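Local atomic coordinates of periplasmic binding protein/LacI transcriptional regulator (Clostridium phytofermentans, PDB entry 3BRS), a protein that probably binds a sugar between its two lobes and delivers it to a membrane transporter, as related periplasmic binding proteins do. Residues Y7-P12 / R64-I69; L93-S98 / D106-T111; I134-F139 / N162-I167. One frame throughout, in Å; residues are numbered along the deposited sequence.

Interaction 1. Residues Y7-P12 / R64-I69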
ATOM      1  N   TYR A   7       0.489   5.072 -25.831  1.00 29.79           N
ATOM      2  CA  TYR A   7      -0.117   5.993 -24.861  1.00 29.70           C
ATOM      3  C   TYR A   7      -0.691   5.181 -23.646  1.00 32.30           C
ATOM      4  O   TYR A   7      -1.607   4.366 -23.799  1.00 33.06           O
ATOM      5  CB  TYR A   7      -1.153   6.910 -25.559  1.00 31.24           C
ATOM      6  CG  TYR A   7      -1.942   7.893 -24.731  1.00 32.76           C
ATOM      7  CD1 TYR A   7      -3.321   8.189 -25.104  1.00 25.65           C
ATOM      8  CD2 TYR A   7      -1.375   8.536 -23.587  1.00 29.73           C
ATOM      9  CE1 TYR A   7      -4.119   9.032 -24.347  1.00 25.11           C
ATOM     10  CE2 TYR A   7      -2.161   9.433 -22.794  1.00 34.70           C
ATOM     11  CZ  TYR A   7      -3.546   9.674 -23.198  1.00 28.43           C
ATOM     12  OH  TYR A   7      -4.336  10.547 -22.476  1.00 38.27           O
ATOM     13  N   MET A   8      -0.118   5.438 -22.466  1.00 29.46           N
ATOM     14  CA  MET A   8      -0.427   4.737 -21.199  1.00 29.83           C
ATOM     15  C   MET A   8      -0.894   5.747 -20.152  1.00 29.69           C
ATOM     16  O   MET A   8      -0.395   6.851 -20.073  1.00 28.90           O
ATOM     17  CB  MET A   8       0.802   4.007 -20.639  1.00 31.47           C
ATOM     18  CG  MET A   8       1.457   2.925 -21.557  1.00 38.29           C
ATOM     19  SD  MET A   8       2.402   1.636 -20.632  1.00 25.49           S
ATOM     20  CE  MET A   8       2.976   0.742 -22.058  1.00 46.93           C
ATOM     21  N   ILE A   9      -1.923   5.417 -19.384  1.00 29.57           N
ATOM     22  CA  ILE A   9      -2.329   6.393 -18.333  1.00 27.83           C
ATOM     23  C   ILE A   9      -2.213   5.684 -17.018  1.00 30.89           C
ATOM     24  O   ILE A   9      -2.787   4.607 -16.864  1.00 27.01           O
ATOM     25  CB  ILE A   9      -3.782   6.881 -18.572  1.00 26.15           C
ATOM     26  CG1 ILE A   9      -3.843   7.778 -19.825  1.00 23.57           C
ATOM     27  CG2 ILE A   9      -4.341   7.645 -17.267  1.00 30.27           C
ATOM     28  CD1 ILE A   9      -5.407   8.150 -20.221  1.00 27.22           C
ATOM     29  N   CYS A  10      -1.438   6.261 -16.089  1.00 33.94           N
ATOM     30  CA  CYS A  10      -1.274   5.669 -14.745  1.00 33.33           C
ATOM     31  C   CYS A  10      -2.254   6.289 -13.739  1.00 33.18           C
ATOM     32  O   CYS A  10      -2.369   7.543 -13.690  1.00 35.66           O
ATOM     33  CB  CYS A  10       0.190   5.892 -14.265  1.00 33.13           C
ATOM     34  SG  CYS A  10       0.324   5.145 -12.625  1.00 33.61           S
ATOM     35  N   ILE A  11      -2.951   5.471 -12.949  1.00 29.85           N
ATOM     36  CA  ILE A  11      -3.963   5.993 -12.012  1.00 31.78           C
ATOM     37  C   ILE A  11      -3.623   5.491 -10.668  1.00 32.57           C
ATOM     38  O   ILE A  11      -4.080   4.426 -10.294  1.00 30.82           O
ATOM     39  CB  ILE A  11      -5.419   5.617 -12.366  1.00 31.93           C
ATOM     40  CG1 ILE A  11      -5.721   5.915 -13.851  1.00 23.99           C
ATOM     41  CG2 ILE A  11      -6.444   6.214 -11.368  1.00 29.07           C
ATOM     42  CD1 ILE A  11      -7.180   5.492 -14.287  1.00 31.33           C
ATOM     43  N   PRO A  12      -2.723   6.188  -9.969  1.00 34.31           N
ATOM     44  CA  PRO A  12      -2.409   5.757  -8.583  1.00 31.92           C
ATOM     45  C   PRO A  12      -3.606   5.991  -7.632  1.00 32.64           C
ATOM     46  O   PRO A  12      -4.659   6.451  -8.065  1.00 34.10           O
ATOM     47  CB  PRO A  12      -1.221   6.601  -8.190  1.00 31.61           C
ATOM     48  CG  PRO A  12      -0.770   7.371  -9.470  1.00 36.56           C
ATOM     49  CD  PRO A  12      -1.982   7.387 -10.374  1.00 35.47           C
ATOM     50  N   ARG A  64      -9.979   9.026 -23.002  1.00 37.04           N
ATOM     51  CA  ARG A  64      -8.742   9.485 -23.665  1.00 32.18           C
ATOM     52  C   ARG A  64      -8.144   8.486 -24.651  1.00 32.62           C
ATOM     53  O   ARG A  64      -7.216   8.811 -25.343  1.00 30.82           O
ATOM     54  CB  ARG A  64      -7.693   9.907 -22.674  1.00 29.15           C
ATOM     55  CG  ARG A  64      -8.109  11.151 -21.891  1.00 29.76           C
ATOM     56  CD  ARG A  64      -6.945  11.689 -21.050  1.00 23.12           C
ATOM     57  NE  ARG A  64      -7.457  12.599 -19.991  1.00 23.06           N
ATOM     58  CZ  ARG A  64      -6.656  13.241 -19.163  1.00 34.40           C
ATOM     59  NH1 ARG A  64      -5.314  13.058 -19.273  1.00 24.19           N
ATOM     60  NH2 ARG A  64      -7.197  14.039 -18.231  1.00 32.69           N
ATOM     61  N   LYS A  65      -8.676   7.254 -24.739  1.00 38.04           N
ATOM     62  CA  LYS A  65      -8.208   6.210 -25.755  1.00 36.45           C
ATOM     63  C   LYS A  65      -6.671   5.964 -25.611  1.00 36.30           C
ATOM     64  O   LYS A  65      -5.886   5.997 -26.532  1.00 38.00           O
ATOM     65  CB  LYS A  65      -8.705   6.507 -27.185  1.00 37.60           C
ATOM     66  CG  LYS A  65     -10.294   6.664 -27.213  1.00 30.04           C
ATOM     67  CD  LYS A  65     -10.935   6.644 -28.556  1.00 39.29           C
ATOM     68  CE  LYS A  65     -12.471   6.283 -28.476  1.00 38.15           C
ATOM     69  NZ  LYS A  65     -13.301   7.065 -27.478  1.00 53.85           N
ATOM     70  N   PRO A  66      -6.257   5.656 -24.408  1.00 32.27           N
ATOM     71  CA  PRO A  66      -4.859   5.147 -24.203  1.00 27.64           C
ATOM     72  C   PRO A  66      -4.770   3.649 -24.662  1.00 27.32           C
ATOM     73  O   PRO A  66      -5.817   2.987 -24.947  1.00 28.60           O
ATOM     74  CB  PRO A  66      -4.701   5.250 -22.721  1.00 24.71           C
ATOM     75  CG  PRO A  66      -6.250   4.842 -22.249  1.00 24.16           C
ATOM     76  CD  PRO A  66      -7.113   5.600 -23.207  1.00 31.02           C
ATOM     77  N   ASP A  67      -3.560   3.120 -24.777  1.00 25.19           N
ATOM     78  CA  ASP A  67      -3.360   1.728 -25.092  1.00 27.13           C
ATOM     79  C   ASP A  67      -3.452   0.883 -23.810  1.00 28.72           C
ATOM     80  O   ASP A  67      -3.846  -0.296 -23.829  1.00 31.32           O
ATOM     81  CB  ASP A  67      -1.962   1.605 -25.695  1.00 29.42           C
ATOM     82  CG  ASP A  67      -1.882   2.163 -27.111  1.00 36.97           C
ATOM     83  OD1 ASP A  67      -2.747   1.805 -27.956  1.00 36.60           O
ATOM     84  OD2 ASP A  67      -0.986   2.988 -27.330  1.00 36.74           O
ATOM     85  N   VAL A  68      -3.122   1.505 -22.681  1.00 26.93           N
ATOM     86  CA  VAL A  68      -2.960   0.805 -21.389  0.50 26.13           C
ATOM     87  C   VAL A  68      -3.414   1.710 -20.284  1.00 28.03           C
ATOM     88  O   VAL A  68      -3.148   2.905 -20.331  1.00 29.85           O
ATOM     89  CB  VAL A  68      -1.458   0.472 -21.072  0.50 25.92           C
ATOM     90  CG1 VAL A  68      -1.335  -0.224 -19.686  0.50  9.35           C
ATOM     91  CG2 VAL A  68      -0.803  -0.399 -22.180  0.50 10.14           C
ATOM     92  N   ILE A  69      -4.072   1.170 -19.274  1.00 29.63           N
ATOM     93  CA  ILE A  69      -4.268   1.970 -18.064  1.00 29.40           C
ATOM     94  C   ILE A  69      -3.604   1.183 -16.952  1.00 29.62           C
ATOM     95  O   ILE A  69      -3.834  -0.039 -16.848  1.00 27.98           O
ATOM     96  CB  ILE A  69      -5.770   2.073 -17.779  1.00 30.51           C
ATOM     97  CG1 ILE A  69      -6.400   3.256 -18.544  1.00 34.89           C
ATOM     98  CG2 ILE A  69      -6.074   2.057 -16.234  1.00 24.66           C
ATOM     99  CD1 ILE A  69      -8.012   3.086 -18.683  1.00 27.55           C
TER

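Interaction 2. Residues L93-S98 / D106-T111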
ATOM      1  N   LEU A  93      -5.245  -3.600 -19.095  1.00 29.59           N
ATOM      2  CA  LEU A  93      -5.232  -3.217 -17.727  1.00 28.82           C
ATOM      3  C   LEU A  93      -4.045  -3.869 -17.031  1.00 29.45           C
ATOM      4  O   LEU A  93      -4.004  -5.102 -16.943  1.00 32.89           O
ATOM      5  CB  LEU A  93      -6.537  -3.631 -17.043  1.00 28.59           C
ATOM      6  CG  LEU A  93      -6.704  -3.365 -15.558  1.00 34.87           C
ATOM      7  CD1 LEU A  93      -6.438  -1.883 -15.169  1.00 26.79           C
ATOM      8  CD2 LEU A  93      -8.084  -3.750 -15.215  1.00 37.87           C
ATOM      9  N   ILE A  94      -3.124  -3.068 -16.512  1.00 25.88           N
ATOM     10  CA  ILE A  94      -2.146  -3.491 -15.465  1.00 26.20           C
ATOM     11  C   ILE A  94      -2.610  -3.048 -14.106  1.00 29.15           C
ATOM     12  O   ILE A  94      -2.920  -1.858 -13.875  1.00 34.20           O
ATOM     13  CB  ILE A  94      -0.711  -2.861 -15.690  1.00 23.69           C
ATOM     14  CG1 ILE A  94      -0.266  -3.118 -17.054  1.00 26.61           C
ATOM     15  CG2 ILE A  94       0.415  -3.363 -14.670  1.00 22.95           C
ATOM     16  CD1 ILE A  94      -0.552  -4.492 -17.471  1.00 32.55           C
ATOM     17  N   VAL A  95      -2.735  -3.983 -13.180  1.00 28.28           N
ATOM     18  CA  VAL A  95      -2.972  -3.560 -11.806  1.00 26.06           C
ATOM     19  C   VAL A  95      -1.623  -3.371 -11.080  1.00 28.84           C
ATOM     20  O   VAL A  95      -0.800  -4.234 -11.142  1.00 31.37           O
ATOM     21  CB  VAL A  95      -3.913  -4.395 -11.087  1.00 26.51           C
ATOM     22  CG1 VAL A  95      -3.734  -4.146  -9.581  1.00 36.84           C
ATOM     23  CG2 VAL A  95      -5.379  -4.048 -11.546  1.00 33.22           C
ATOM     24  N   ILE A  96      -1.388  -2.181 -10.489  1.00 29.00           N
ATOM     25  CA  ILE A  96      -0.182  -1.951  -9.712  1.00 32.76           C
ATOM     26  C   ILE A  96      -0.508  -1.751  -8.175  1.00 34.37           C
ATOM     27  O   ILE A  96      -1.511  -1.132  -7.800  1.00 34.29           O
ATOM     28  CB  ILE A  96       0.485  -0.718 -10.214  1.00 34.60           C
ATOM     29  CG1 ILE A  96      -0.582   0.354 -10.379  1.00 28.70           C
ATOM     30  CG2 ILE A  96       1.382  -1.020 -11.472  1.00 36.27           C
ATOM     31  CD1 ILE A  96      -0.002   1.782 -10.371  1.00 25.70           C
ATOM     32  N   ASP A  97       0.319  -2.290  -7.293  1.00 35.96           N
ATOM     33  CA  ASP A  97       0.091  -2.135  -5.836  1.00 32.49           C
ATOM     34  C   ASP A  97      -1.137  -2.825  -5.258  1.00 30.34           C
ATOM     35  O   ASP A  97      -0.957  -3.636  -4.391  1.00 27.16           O
ATOM     36  CB  ASP A  97       0.089  -0.652  -5.491  1.00 34.84           C
ATOM     37  CG  ASP A  97      -0.201  -0.386  -4.014  1.00 56.69           C
ATOM     38  OD1 ASP A  97       0.486  -0.953  -3.175  1.00 41.05           O
ATOM     39  OD2 ASP A  97      -1.103   0.375  -3.675  1.00 42.83           O
ATOM     40  N   SER A  98      -2.371  -2.593  -5.761  1.00 30.13           N
ATOM     41  CA  SER A  98      -3.566  -2.926  -4.961  1.00 30.77           C
ATOM     42  C   SER A  98      -4.618  -3.459  -5.848  1.00 32.49           C
ATOM     43  O   SER A  98      -5.069  -2.723  -6.717  1.00 32.47           O
ATOM     44  CB  SER A  98      -4.127  -1.728  -4.232  1.00 31.07           C
ATOM     45  OG  SER A  98      -4.917  -2.193  -3.130  1.00 31.07           O
ATOM     46  N   ASP A 106      -4.941  -7.747 -16.594  1.00 34.17           N
ATOM     47  CA  ASP A 106      -4.111  -8.474 -17.559  1.00 35.06           C
ATOM     48  C   ASP A 106      -2.800  -8.887 -16.872  1.00 34.04           C
ATOM     49  O   ASP A 106      -2.387 -10.009 -16.997  1.00 36.56           O
ATOM     50  CB  ASP A 106      -3.855  -7.686 -18.861  1.00 36.74           C
ATOM     51  CG  ASP A 106      -5.137  -7.348 -19.608  1.00 56.05           C
ATOM     52  OD1 ASP A 106      -5.991  -8.231 -19.763  1.00 40.48           O
ATOM     53  OD2 ASP A 106      -5.316  -6.191 -20.025  1.00 44.94           O
ATOM     54  N   ILE A 107      -2.184  -7.993 -16.128  1.00 30.85           N
ATOM     55  CA  ILE A 107      -1.109  -8.357 -15.190  1.00 29.91           C
ATOM     56  C   ILE A 107      -1.242  -7.570 -13.872  1.00 30.35           C
ATOM     57  O   ILE A 107      -1.769  -6.478 -13.872  1.00 31.17           O
ATOM     58  CB  ILE A 107       0.325  -8.390 -15.848  1.00 32.15           C
ATOM     59  CG1 ILE A 107       1.401  -8.331 -14.771  1.00 40.56           C
ATOM     60  CG2 ILE A 107       0.504  -7.320 -16.868  1.00 45.38           C
ATOM     61  CD1 ILE A 107       2.741  -8.273 -15.254  1.00 41.65           C
ATOM     62  N   THR A 108      -0.908  -8.181 -12.740  1.00 29.87           N
ATOM     63  CA  THR A 108      -0.767  -7.473 -11.441  1.00 33.15           C
ATOM     64  C   THR A 108       0.699  -7.380 -10.949  1.00 34.10           C
ATOM     65  O   THR A 108       1.321  -8.399 -10.806  1.00 36.47           O
ATOM     66  CB  THR A 108      -1.531  -8.226 -10.388  1.00 33.37           C
ATOM     67  OG1 THR A 108      -2.924  -8.127 -10.724  1.00 35.32           O
ATOM     68  CG2 THR A 108      -1.274  -7.611  -8.951  1.00 30.25           C
ATOM     69  N   VAL A 109       1.244  -6.180 -10.712  1.00 31.81           N
ATOM     70  CA  VAL A 109       2.582  -6.061 -10.097  1.00 31.14           C
ATOM     71  C   VAL A 109       2.411  -5.521  -8.683  1.00 29.79           C
ATOM     72  O   VAL A 109       1.953  -4.397  -8.524  1.00 28.95           O
ATOM     73  CB  VAL A 109       3.526  -5.159 -10.854  1.00 30.26           C
ATOM     74  CG1 VAL A 109       5.027  -5.427 -10.331  1.00 29.86           C
ATOM     75  CG2 VAL A 109       3.406  -5.459 -12.380  1.00 27.93           C
ATOM     76  N   ALA A 110       2.774  -6.292  -7.658  1.00 25.53           N
ATOM     77  CA  ALA A 110       2.573  -5.780  -6.293  1.00 25.65           C
ATOM     78  C   ALA A 110       3.533  -6.365  -5.354  1.00 26.98           C
ATOM     79  O   ALA A 110       4.230  -7.331  -5.682  1.00 32.49           O
ATOM     80  CB  ALA A 110       1.076  -6.121  -5.808  1.00 23.36           C
ATOM     81  N   THR A 111       3.511  -5.905  -4.117  1.00 26.00           N
ATOM     82  CA  THR A 111       4.201  -6.661  -3.031  1.00 30.72           C
ATOM     83  C   THR A 111       3.326  -7.848  -2.654  1.00 33.58           C
ATOM     84  O   THR A 111       2.083  -7.777  -2.749  1.00 34.57           O
ATOM     85  CB  THR A 111       4.360  -5.699  -1.790  1.00 32.34           C
ATOM     86  OG1 THR A 111       4.950  -4.490  -2.265  1.00 26.35           O
ATOM     87  CG2 THR A 111       5.238  -6.252  -0.686  1.00 33.01           C
TER
HETATM   88  O   HOH W   1       1.900  -3.546  -3.055  1.00 39.30           O

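Interaction 3. Residues I134-F139 / N162-I167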
ATOM      1  N   ILE A 134      -1.255  -5.015  21.970  1.00 29.45           N
ATOM      2  CA  ILE A 134      -0.833  -4.570  20.650  1.00 26.79           C
ATOM      3  C   ILE A 134      -1.871  -3.626  20.140  1.00 25.77           C
ATOM      4  O   ILE A 134      -3.082  -3.951  20.181  1.00 32.61           O
ATOM      5  CB  ILE A 134      -0.669  -5.813  19.594  1.00 25.93           C
ATOM      6  CG1 ILE A 134       0.518  -6.720  19.953  1.00 25.29           C
ATOM      7  CG2 ILE A 134      -0.544  -5.333  18.131  1.00 29.21           C
ATOM      8  CD1 ILE A 134       0.286  -8.158  19.440  1.00 23.97           C
ATOM      9  N   GLY A 135      -1.458  -2.458  19.631  1.00 22.20           N
ATOM     10  CA  GLY A 135      -2.478  -1.651  18.945  1.00 18.91           C
ATOM     11  C   GLY A 135      -2.119  -1.546  17.492  1.00 22.76           C
ATOM     12  O   GLY A 135      -0.931  -1.428  17.125  1.00 22.20           O
ATOM     13  N   VAL A 136      -3.142  -1.555  16.642  1.00 23.65           N
ATOM     14  CA  VAL A 136      -2.895  -1.379  15.205  1.00 23.50           C
ATOM     15  C   VAL A 136      -3.523  -0.137  14.575  1.00 24.33           C
ATOM     16  O   VAL A 136      -4.730   0.158  14.726  1.00 23.94           O
ATOM     17  CB  VAL A 136      -3.427  -2.564  14.404  1.00 21.76           C
ATOM     18  CG1 VAL A 136      -3.013  -2.565  12.930  1.00 26.25           C
ATOM     19  CG2 VAL A 136      -3.022  -3.876  15.061  1.00 17.30           C
ATOM     20  N   ILE A 137      -2.703   0.581  13.834  1.00 24.98           N
ATOM     21  CA  ILE A 137      -3.200   1.647  12.961  1.00 25.68           C
ATOM     22  C   ILE A 137      -3.082   1.155  11.509  1.00 25.74           C
ATOM     23  O   ILE A 137      -1.922   0.971  10.903  1.00 24.42           O
ATOM     24  CB  ILE A 137      -2.453   2.992  13.095  1.00 29.77           C
ATOM     25  CG1 ILE A 137      -2.386   3.504  14.530  1.00 26.80           C
ATOM     26  CG2 ILE A 137      -3.190   4.076  12.176  1.00 23.39           C
ATOM     27  CD1 ILE A 137      -3.831   3.515  15.263  1.00 34.25           C
ATOM     28  N   SER A 138      -4.277   0.947  10.956  1.00 25.23           N
ATOM     29  CA  SER A 138      -4.454   0.664   9.542  1.00 27.37           C
ATOM     30  C   SER A 138      -4.827   1.929   8.788  1.00 30.33           C
ATOM     31  O   SER A 138      -4.946   3.036   9.360  1.00 31.41           O
ATOM     32  CB  SER A 138      -5.451  -0.443   9.300  1.00 25.54           C
ATOM     33  OG  SER A 138      -5.239  -0.939   7.982  1.00 30.12           O
ATOM     34  N   PHE A 139      -4.954   1.760   7.485  1.00 29.29           N
ATOM     35  CA  PHE A 139      -5.228   2.823   6.583  1.00 25.38           C
ATOM     36  C   PHE A 139      -6.660   2.665   5.977  1.00 28.33           C
ATOM     37  O   PHE A 139      -7.674   2.969   6.655  1.00 30.03           O
ATOM     38  CB  PHE A 139      -4.110   2.993   5.545  1.00 23.64           C
ATOM     39  CG  PHE A 139      -3.657   1.738   4.787  1.00 22.13           C
ATOM     40  CD1 PHE A 139      -2.906   0.731   5.440  1.00 29.28           C
ATOM     41  CD2 PHE A 139      -3.775   1.671   3.408  1.00 29.20           C
ATOM     42  CE1 PHE A 139      -2.401  -0.439   4.749  1.00 27.45           C
ATOM     43  CE2 PHE A 139      -3.267   0.555   2.665  1.00 24.31           C
ATOM     44  CZ  PHE A 139      -2.532  -0.524   3.339  1.00 26.12           C
ATOM     45  N   ASN A 162      -4.852 -12.717  19.554  1.00 39.15           N
ATOM     46  CA  ASN A 162      -5.788 -12.168  20.519  1.00 38.43           C
ATOM     47  C   ASN A 162      -5.149 -11.021  21.359  1.00 36.96           C
ATOM     48  O   ASN A 162      -5.836 -10.376  22.125  1.00 36.89           O
ATOM     49  CB  ASN A 162      -6.236 -13.321  21.454  1.00 41.01           C
ATOM     50  CG  ASN A 162      -5.088 -13.866  22.317  1.00 38.68           C
ATOM     51  OD1 ASN A 162      -5.294 -14.239  23.467  1.00 48.51           O
ATOM     52  ND2 ASN A 162      -3.881 -13.893  21.778  1.00 45.79           N
ATOM     53  N   LYS A 163      -3.829 -10.826  21.270  1.00 33.22           N
ATOM     54  CA  LYS A 163      -3.197  -9.739  21.952  1.00 30.78           C
ATOM     55  C   LYS A 163      -3.467  -8.373  21.248  1.00 30.99           C
ATOM     56  O   LYS A 163      -3.296  -7.341  21.856  1.00 31.01           O
ATOM     57  CB  LYS A 163      -1.698 -10.025  22.126  1.00 32.49           C
ATOM     58  CG  LYS A 163      -1.403 -10.978  23.273  1.00 55.71           C
ATOM     59  CD  LYS A 163       0.095 -11.113  23.506  1.00 49.11           C
ATOM     60  CE  LYS A 163       0.403 -11.697  24.901  1.00 59.88           C
ATOM     61  NZ  LYS A 163       1.438 -10.891  25.676  1.00 50.05           N
ATOM     62  N   ILE A 164      -3.907  -8.369  19.990  1.00 30.36           N
ATOM     63  CA  ILE A 164      -4.357  -7.138  19.358  1.00 34.44           C
ATOM     64  C   ILE A 164      -5.554  -6.592  20.104  1.00 38.24           C
ATOM     65  O   ILE A 164      -6.622  -7.225  20.161  1.00 39.83           O
ATOM     66  CB  ILE A 164      -4.763  -7.370  17.891  1.00 34.97           C
ATOM     67  CG1 ILE A 164      -3.603  -8.002  17.144  1.00 26.82           C
ATOM     68  CG2 ILE A 164      -5.272  -6.043  17.245  1.00 26.38           C
ATOM     69  CD1 ILE A 164      -3.900  -8.219  15.629  1.00 34.92           C
ATOM     70  N   GLU A 165      -5.371  -5.393  20.646  1.00 39.26           N
ATOM     71  CA  GLU A 165      -6.358  -4.746  21.468  1.00 39.73           C
ATOM     72  C   GLU A 165      -7.410  -4.094  20.628  1.00 40.95           C
ATOM     73  O   GLU A 165      -8.641  -4.116  20.911  1.00 41.40           O
ATOM     74  CB  GLU A 165      -5.640  -3.675  22.248  1.00 39.88           C
ATOM     75  CG  GLU A 165      -6.318  -3.332  23.475  1.00 58.56           C
ATOM     76  CD  GLU A 165      -5.953  -4.211  24.632  1.00 49.78           C
ATOM     77  OE1 GLU A 165      -4.776  -4.199  25.040  1.00 51.39           O
ATOM     78  OE2 GLU A 165      -6.889  -4.815  25.191  1.00 56.80           O
ATOM     79  N   ALA A 166      -6.910  -3.478  19.577  1.00 40.16           N
ATOM     80  CA  ALA A 166      -7.757  -2.722  18.704  1.00 38.00           C
ATOM     81  C   ALA A 166      -7.083  -2.390  17.381  1.00 32.80           C
ATOM     82  O   ALA A 166      -5.812  -2.240  17.278  1.00 30.98           O
ATOM     83  CB  ALA A 166      -8.240  -1.453  19.405  1.00 39.34           C
ATOM     84  N   ILE A 167      -7.949  -2.253  16.386  1.00 27.67           N
ATOM     85  CA  ILE A 167      -7.513  -1.793  15.062  1.00 28.57           C
ATOM     86  C   ILE A 167      -8.202  -0.549  14.656  1.00 30.52           C
ATOM     87  O   ILE A 167      -9.430  -0.532  14.534  1.00 32.12           O
ATOM     88  CB  ILE A 167      -7.627  -2.826  13.909  1.00 25.81           C
ATOM     89  CG1 ILE A 167      -7.075  -4.167  14.398  1.00 34.10           C
ATOM     90  CG2 ILE A 167      -6.796  -2.302  12.703  1.00 25.52           C
ATOM     91  CD1 ILE A 167      -6.856  -5.243  13.387  1.00 36.38           C
TER

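Interaction 1. Residues Y7-P12 / R64-I69
Tyr-7 and Asp-67 start the contact with a pair of polar links. Tyr-7 N donates to Asp-67 OD2 at 3.0 Å, reaching the carboxylate on its anti side and 22° out of its plane. Tyr-7 O also takes Asp-67 N, though the modelled 2.5 Å is too short to be exact, and, weakly, Val-68 N. Further along, Ile-9 N donates to Val-68 O at 3.0 Å, and the strands run parallel, with Met-8 beside Val-68 and Ile-9 beside Ile-69.

The aromatic contact depends on the tyrosine's first torsion: with CG opposite the backbone N (chi1 177°), the ring swings back over the residues that lead into strand 68-71. Pro-66 CB sits over one face, 4.2 Å from the Tyr-7 ring centroid and 19° off the normal, a CH-pi contact, while Arg-64 O lies in plane at the ring edge. The hydroxyl touches the aliphatic part of the arginine, with Tyr-7 OH 3.2 Å from Arg-64 CD. The polar ends of both residues turn to Glu-41, which bonds the tyrosine hydroxyl and forms a salt bridge with Arg-64.

Apolar contacts fall on both faces of the sheet. Met-8 CG lies alongside Val-68 CB at 3.8 Å, on the face covered by helix 246-262. On the face of Ile-9 and Ile-69, the Ile-9 side chain crosses that of Arg-64 at about a right angle, CD1 3.8 Å from Arg-64 CB, and Ile-11 CD1 meets Ile-69 CG2 at 4.1 Å; helix 51-63 packs against Ile-11 and Ile-69.

Lys-65, with positive phi, is where the chain leaves helical geometry after that helix, and Pro-66 and Asp-67 carry it to the strand. Parallel strands with helices on both faces are characteristic of the Rossmann-like lobes of periplasmic binding proteins.

Interaction 2. Residues L93-S98 / D106-T111
Asp-106 reaches Leu-93 because its CG stands beside its own backbone N and opposite the carbonyl carbon (chi1 -60°), bringing the carboxylate back over the start of the neighbouring strand. Asp-106 OD2 accepts Leu-93 N at 2.8 Å, on the anti side and 31° out of the carboxylate plane, while Asp-106 N donates to Leu-93 O at 2.8 Å. One residue thus satisfies both the amide and the carbonyl of Leu-93. The same kind of first torsion in Thr-108 places OG1 3.9 Å from Val-95 CB, a contact on the face these two residues share.

From there the backbones run parallel, their local axes 19° apart. Val-95 N donates to Ile-107 O at 2.8 Å, Val-109 N to Val-95 O at 2.9 Å, and Asp-97 N to Val-109 O at 2.9 Å, giving an unbroken ladder in which Val-95 is held through both its N and its O. Ile-94, Ile-107 and Val-109 share the other face; Ile-94 and Ile-107 lie side by side, although their modelled methyl separation is too short to be trusted.

At the end of the ladder Asp-97 has positive phi, and Ser-98 N bonds back to Ile-96 O: a classic gamma turn that takes the chain out of the strand. A water donates to Asp-97 OD1 and accepts from Thr-111 N, both at 3.0 Å, and bridges the two segments just past their strands.

Strand 92-96 lies between strands 68-71 and 107-110, the latter in turn pairing with strand 269-271. Helix 246-262 packs through Leu-260 on Ile-94 and Ile-107, and helix 20-36 meets Ile-96 and Asp-97.

Interaction 3. Residues I134-F139 / N162-I167
Ile-134 and Glu-165 share the straightest bond of the contact: Glu-165 N donates to Ile-134 O at 2.7 Å, with 175° at the hydrogen. Ile-134 N is less well served, its bond to Lys-163 O being weak, 3.1 Å long and bent to 128°. Val-136 N is firmly satisfied by Ala-166 O at 2.8 Å, and the backbone pairing of Val-136 continues with Tyr-168. Ala-166 N, by contrast, is buried and has no partner in the model. Between the pairs Ile-134 with Ile-164 and Val-136 with Ile-167, the second strand carries one extra residue, as in a beta bulge, and Glu-165 takes helical backbone angles there. Lys-163 NZ is bonded by the carbonyls of Gly-132 and Val-128.

Apolar branches fill the face of Ile-134 and Val-136. Val-136 CG2 meets Ile-164 CG2 obliquely at 3.8 Å, and Val-136 CB lies alongside Ile-167 CG2, also 3.8 Å away. The Ile-134 side chain crosses that of Lys-163 at about a right angle, CD1 to CB.

Helix 144-157 covers this face through Leu-157 and Glu-150. It links the two parallel strands, completing a beta-alpha-beta unit at the edge of the second lobe's sheet.

In the fold
Interactions 1 and 2 belong to one parallel sheet and touch through neighbouring strands 68-71 and 92-96: Ile-69 O lies 3.1 Å from Ile-94 N in a probable hydrogen bond, and the contact centres are 14 Å apart. Interaction 3 lies in the other sheet, across the chain's centre, its own centre about 28 Å from that of interaction 2 and 38 Å from that of interaction 1. The nearest atoms of interactions 2 and 3 remain about 7 Å apart. A weak hydrogen bond between Thr-145 N, on helix 144-157 of the other lobe, and Ser-98 OG joins the two regions. Relatives bind their ligand, often a sugar, between such lobes, so the loop end of interaction 2 probably lies near the cleft.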